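Local coordinates for glutamine cyclotransferase (Tannerella forsythia, PDB 6QRO), which probably cyclises N-terminal glutaminyl residues of peptides to pyroglutamate, as a zinc-binding glutaminyl cyclase related to the M28 peptidases, at residues F107-S112 and D164-G169; A132-S137 and L206-S211. All blocks are in the same frame, centred on the assembly; numbering follows the deposited sequence.

How the contacts relate
Both contacts converge on the single zinc ion. Contact 1 supplies D167 as a ligand and contact 2 supplies D134, whose OD2 lies 2.9 Å from D167 OD2 because the two oxygens share the metal; H288 is the third protein ligand and a water completes the set. The contact centres are about 11 Å apart. They are joined through H109 NE2, 2.9 Å from D134 OD1, a probable hydrogen bond that links the end of strand 103-109 to the metal-binding turn in 132-137. Strands 103-109 and 203-207 are neighbours in the central sheet, and A108 CB packs 3.2 Å from L206 O. Along the chain the segments of the two contacts alternate.

Contact 1: F107-S112 and D164-G169; sequences FAHWDS and DAEDYG. With ZN (zinc ion), chain E.
D111 presents its carboxylate to the backbone of 164-169, and two peptide N-H groups close on it. D167 N donates to D111 OD2 at 2.9 Å, using the syn lone pair in a fairly straight bond (162° at the hydrogen). E166 N reaches D111 OD1 at 3.0 Å from well above the carboxylate plane. H109 ND1 donates to that same oxygen from the opposite face, so OD1 is gripped from both sides. With CG set between its own N and carbonyl carbon, D111 turns its carboxylate to the loop 164-169.

E166 lies against H109 in a different way. Its OE1 sits 2.9 Å above the centre of the imidazole, with carboxylate and ring planes only 17° apart, a contact over the face and not a hydrogen bond at either nitrogen. The bend at E166 chi2 (-93°) turns the carboxylate over the ring. H109 NE2 has its probable partner in D134, a zinc ligand from another segment.

The contact lies at the ends of the neighbouring parallel strands 103-109 and 157-163 and forms part of the zinc site of this M28-type fold. D167 is the metal ligand here, chelating zinc unequally through OD2 at 2.0 Å and OD1 at 2.3 Å, so the bond from its peptide N to D111 makes D111 a second-shell support for the ligand.

Farther from the metal, D164 approaches the W110 indole obliquely, with D164 CB 3.7 Å from W110 NE1 and the carboxylate plane inclined to that of the indole. The polar ends are held by other partners: W110 NE1 donates to Q90 O, while D164 OD2 accepts from Q90 N and H54 NE2. Helix 52-67 packs against the indole through C57, A58 and L61.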
loop_
_atom_site.group_PDB
_atom_site.type_symbol
_atom_site.label_atom_id
_atom_site.label_comp_id
_atom_site.label_asym_id
_atom_site.label_seq_id
_atom_site.Cartn_x
_atom_site.Cartn_y
_atom_site.Cartn_z
ATOM N N PHE A 107 -1.013 5.422 -2.674
ATOM C CA PHE A 107 -1.000 5.019 -1.279
ATOM C C PHE A 107 -0.765 3.526 -1.104
ATOM O O PHE A 107 -0.887 2.730 -2.033
ATOM C CB PHE A 107 -2.283 5.480 -0.547
ATOM C CG PHE A 107 -3.591 5.085 -1.211
ATOM C CD1 PHE A 107 -3.940 5.563 -2.451
ATOM C CD2 PHE A 107 -4.522 4.338 -0.511
ATOM C CE1 PHE A 107 -5.145 5.242 -3.013
ATOM C CE2 PHE A 107 -5.743 4.021 -1.064
ATOM C CZ PHE A 107 -6.050 4.468 -2.321
ATOM N N ALA A 108 -0.373 3.178 0.115
ATOM C CA ALA A 108 -0.082 1.817 0.538
ATOM C C ALA A 108 -0.038 1.820 2.054
ATOM O O ALA A 108 0.146 2.862 2.682
ATOM C CB ALA A 108 1.229 1.282 -0.037
ATOM N N HIS A 109 -0.218 0.646 2.637
ATOM C CA HIS A 109 -0.074 0.520 4.076
ATOM C C HIS A 109 1.336 0.068 4.437
ATOM O O HIS A 109 1.996 -0.647 3.679
ATOM C CB HIS A 109 -1.126 -0.428 4.660
ATOM C CG HIS A 109 -0.704 -1.864 4.754
ATOM N ND1 HIS A 109 -0.010 -2.366 5.831
ATOM C CD2 HIS A 109 -0.937 -2.916 3.930
ATOM C CE1 HIS A 109 0.180 -3.663 5.661
ATOM N NE2 HIS A 109 -0.364 -4.019 4.509
ATOM N N TRP A 110 1.821 0.560 5.581
ATOM C CA TRP A 110 3.188 0.308 5.971
ATOM C C TRP A 110 3.338 -0.484 7.260
ATOM O O TRP A 110 4.430 -1.003 7.511
ATOM C CB TRP A 110 3.953 1.634 6.103
ATOM C CG TRP A 110 3.658 2.506 7.298
ATOM C CD1 TRP A 110 2.677 3.438 7.422
ATOM C CD2 TRP A 110 4.437 2.578 8.502
ATOM N NE1 TRP A 110 2.772 4.066 8.650
ATOM C CE2 TRP A 110 3.853 3.562 9.321
ATOM C CE3 TRP A 110 5.569 1.897 8.966
ATOM C CZ2 TRP A 110 4.361 3.886 10.576
ATOM C CZ3 TRP A 110 6.080 2.229 10.215
ATOM C CH2 TRP A 110 5.474 3.211 11.003
ATOM N N ASP A 111 2.278 -0.642 8.051
ATOM C CA ASP A 111 2.368 -1.460 9.257
ATOM C C ASP A 111 2.441 -2.948 8.910
ATOM O O ASP A 111 2.033 -3.393 7.832
ATOM C CB ASP A 111 1.162 -1.221 10.174
ATOM C CG ASP A 111 -0.164 -1.563 9.512
ATOM O OD1 ASP A 111 -0.447 -1.046 8.413
ATOM O OD2 ASP A 111 -0.927 -2.371 10.091
ATOM N N SER A 112 2.936 -3.730 9.868
ATOM C CA SER A 112 2.930 -5.186 9.781
ATOM C C SER A 112 1.935 -5.775 10.771
ATOM O O SER A 112 1.798 -5.289 11.902
ATOM C CB SER A 112 4.317 -5.768 10.024
ATOM O OG SER A 112 5.206 -5.195 9.111
ATOM N N ASP A 164 -1.103 3.701 8.242
ATOM C CA ASP A 164 -0.781 2.877 9.394
ATOM C C ASP A 164 -1.977 2.020 9.810
ATOM O O ASP A 164 -3.120 2.259 9.405
ATOM C CB ASP A 164 -0.347 3.765 10.564
ATOM C CG ASP A 164 0.561 3.050 11.543
ATOM O OD1 ASP A 164 0.721 1.812 11.434
ATOM O OD2 ASP A 164 1.101 3.740 12.431
ATOM N N ALA A 165 -1.682 0.999 10.620
ATOM C CA ALA A 165 -2.699 0.236 11.353
ATOM C C ALA A 165 -3.775 -0.309 10.417
ATOM O O ALA A 165 -4.955 -0.379 10.775
ATOM C CB ALA A 165 -3.317 1.076 12.477
ATOM N N GLU A 166 -3.363 -0.677 9.201
ATOM C CA GLU A 166 -4.255 -1.299 8.233
ATOM C C GLU A 166 -4.471 -2.775 8.518
ATOM O O GLU A 166 -5.557 -3.295 8.237
ATOM C CB GLU A 166 -3.667 -1.138 6.835
ATOM C CG GLU A 166 -4.389 -1.822 5.680
ATOM C CD GLU A 166 -3.827 -3.233 5.374
ATOM O OE1 GLU A 166 -2.932 -3.689 6.115
ATOM O OE2 GLU A 166 -4.250 -3.872 4.384
ATOM N N ASP A 167 -3.455 -3.454 9.063
ATOM C CA ASP A 167 -3.370 -4.909 9.089
ATOM C C ASP A 167 -3.486 -5.477 10.502
ATOM O O ASP A 167 -2.936 -6.544 10.792
ATOM C CB ASP A 167 -2.059 -5.372 8.454
ATOM C CG ASP A 167 -2.265 -6.496 7.473
ATOM O OD1 ASP A 167 -3.426 -6.822 7.188
ATOM O OD2 ASP A 167 -1.292 -7.035 6.959
ATOM N N TYR A 168 -4.222 -4.787 11.378
ATOM C CA TYR A 168 -4.418 -5.168 12.774
ATOM C C TYR A 168 -5.833 -5.680 12.995
ATOM O O TYR A 168 -6.377 -5.565 14.086
ATOM C CB TYR A 168 -4.155 -3.968 13.685
ATOM C CG TYR A 168 -3.541 -4.203 15.058
ATOM C CD1 TYR A 168 -4.287 -4.796 16.093
ATOM C CD2 TYR A 168 -2.279 -3.712 15.368
ATOM C CE1 TYR A 168 -3.751 -4.967 17.359
ATOM C CE2 TYR A 168 -1.739 -3.860 16.644
ATOM C CZ TYR A 168 -2.480 -4.486 17.641
ATOM O OH TYR A 168 -1.946 -4.643 18.915
ATOM N N GLY A 169 -6.454 -6.229 11.958
ATOM C CA GLY A 169 -7.842 -6.595 12.079
ATOM C C GLY A 169 -8.015 -7.849 12.884
ATOM O O GLY A 169 -7.049 -8.539 13.218
HETATM ZN ZN ZN E . -2.335 -8.142 5.624
HETATM O O HOH W 1 -3.473 -8.560 4.352
#

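Contact 2: A132-S137 and L206-S211. With ZN (zinc ion), chain E.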
loop_
_atom_site.group_PDB
_atom_site.type_symbol
_atom_site.label_atom_id
_atom_site.label_comp_id
_atom_site.label_asym_id
_atom_site.label_seq_id
_atom_site.Cartn_x
_atom_site.Cartn_y
_atom_site.Cartn_z
ATOM N N ALA A 132 6.882 -8.391 4.555
ATOM C CA ALA A 132 7.708 -7.931 3.446
ATOM C C ALA A 132 6.848 -7.611 2.232
ATOM O O ALA A 132 6.970 -6.544 1.627
ATOM C CB ALA A 132 8.762 -8.985 3.104
ATOM N N ASP A 133 5.975 -8.526 1.857
ATOM C CA ASP A 133 5.082 -8.226 0.753
ATOM C C ASP A 133 3.828 -7.506 1.228
ATOM O O ASP A 133 3.342 -6.578 0.570
ATOM C CB ASP A 133 4.739 -9.518 0.030
ATOM C CG ASP A 133 4.056 -9.275 -1.258
ATOM O OD1 ASP A 133 4.452 -8.314 -1.963
ATOM O OD2 ASP A 133 3.134 -10.061 -1.573
ATOM N N ASP A 134 3.319 -7.902 2.388
ATOM C CA ASP A 134 2.092 -7.341 2.952
ATOM C C ASP A 134 2.481 -6.155 3.847
ATOM O O ASP A 134 2.646 -6.256 5.064
ATOM C CB ASP A 134 1.332 -8.461 3.666
ATOM C CG ASP A 134 0.017 -8.029 4.253
ATOM O OD1 ASP A 134 -0.380 -6.866 4.043
ATOM O OD2 ASP A 134 -0.647 -8.902 4.874
ATOM N N GLY A 135 2.636 -4.996 3.203
ATOM C CA GLY A 135 3.192 -3.824 3.849
ATOM C C GLY A 135 4.432 -3.276 3.167
ATOM O O GLY A 135 4.422 -2.142 2.689
ATOM N N GLY A 136 5.507 -4.071 3.118
ATOM C CA GLY A 136 6.784 -3.576 2.614
ATOM C C GLY A 136 6.808 -3.271 1.128
ATOM O O GLY A 136 7.386 -2.269 0.701
ATOM N N SER A 137 6.207 -4.134 0.314
ATOM C CA SER A 137 6.331 -3.982 -1.132
ATOM C C SER A 137 5.691 -2.682 -1.620
ATOM O O SER A 137 6.308 -1.920 -2.375
ATOM C CB SER A 137 5.761 -5.220 -1.833
ATOM O OG SER A 137 4.364 -5.346 -1.657
ATOM N N LEU A 206 -1.365 0.478 -3.817
ATOM C CA LEU A 206 -0.477 -0.655 -4.037
ATOM C C LEU A 206 -0.484 -1.519 -2.788
ATOM O O LEU A 206 -0.186 -1.030 -1.694
ATOM C CB LEU A 206 0.948 -0.186 -4.342
ATOM C CG LEU A 206 1.105 0.794 -5.497
ATOM C CD1 LEU A 206 2.574 1.185 -5.722
ATOM C CD2 LEU A 206 0.581 0.074 -6.706
ATOM N N ASP A 207 -0.828 -2.793 -2.946
ATOM C CA ASP A 207 -0.904 -3.718 -1.818
ATOM C C ASP A 207 -0.420 -5.089 -2.259
ATOM O O ASP A 207 -0.934 -5.634 -3.233
ATOM C CB ASP A 207 -2.335 -3.805 -1.277
ATOM C CG ASP A 207 -2.425 -4.553 0.042
ATOM O OD1 ASP A 207 -1.396 -4.978 0.606
ATOM O OD2 ASP A 207 -3.554 -4.719 0.521
ATOM N N MET A 208 0.574 -5.634 -1.562
ATOM C CA MET A 208 1.140 -6.945 -1.893
ATOM C C MET A 208 1.518 -6.986 -3.375
ATOM O O MET A 208 0.946 -7.711 -4.201
ATOM C CB MET A 208 0.196 -8.083 -1.493
ATOM C CG MET A 208 0.307 -8.373 0.003
ATOM S SD MET A 208 -0.952 -9.404 0.753
ATOM C CE MET A 208 -2.395 -8.391 0.629
ATOM N N VAL A 209 2.511 -6.150 -3.679
ATOM C CA VAL A 209 2.928 -5.892 -5.049
ATOM C C VAL A 209 4.385 -6.302 -5.237
ATOM O O VAL A 209 5.068 -5.787 -6.127
ATOM C CB VAL A 209 2.699 -4.422 -5.451
ATOM C CG1 VAL A 209 1.277 -4.206 -5.905
ATOM C CG2 VAL A 209 2.998 -3.501 -4.275
ATOM N N GLY A 210 4.853 -7.277 -4.451
ATOM C CA GLY A 210 6.220 -7.745 -4.631
ATOM C C GLY A 210 6.451 -9.245 -4.732
ATOM O O GLY A 210 7.598 -9.665 -4.898
ATOM N N SER A 211 5.408 -10.072 -4.696
ATOM C CA SER A 211 5.647 -11.506 -4.582
ATOM C C SER A 211 5.954 -12.116 -5.940
ATOM O O SER A 211 5.460 -11.669 -6.982
ATOM C CB SER A 211 4.457 -12.240 -3.960
ATOM O OG SER A 211 3.299 -12.130 -4.773
HETATM ZN ZN ZN E . -2.335 -8.142 5.624
HETATM O O HOH W 2 1.316 -4.120 0.213
HETATM O O HOH W 3 2.982 -9.656 -4.876
HETATM O O HOH W 1 -3.473 -8.560 4.352
#
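With CG anti to the backbone N (chi1 -169°), D133 extends its carboxylate toward the N-H groups of the loop 208-211, while the S137 chi1 of 67° puts OG between its N and carbonyl carbon, facing the same loop. G210 N donates to D133 OD1 at 2.7 Å from the syn side, in a bent bond slightly out of the carboxylate plane. V209 N meets S137 OG at 2.9 Å more directly, at 157°. S137 CB lies 3.5 Å from G210 N, so the loop backbone passes close to the helix. M208 CA adds a CA-H...O contact to D133 O, 3.3 Å long.

The helix 132-151 starts, with a wider pi-type turn, against the loop that leaves strand 203-207, within the M28 fold. D134 sits at the centre of an inverse gamma turn, and its OD2 binds zinc at 2.0 Å. M208 runs alongside D134, its SD 3.8 Å from D134 CB, and W287 touches both side chains. The D292 carboxylate accepts the peptide N-H groups of D133, through OD1, and D134, through OD2.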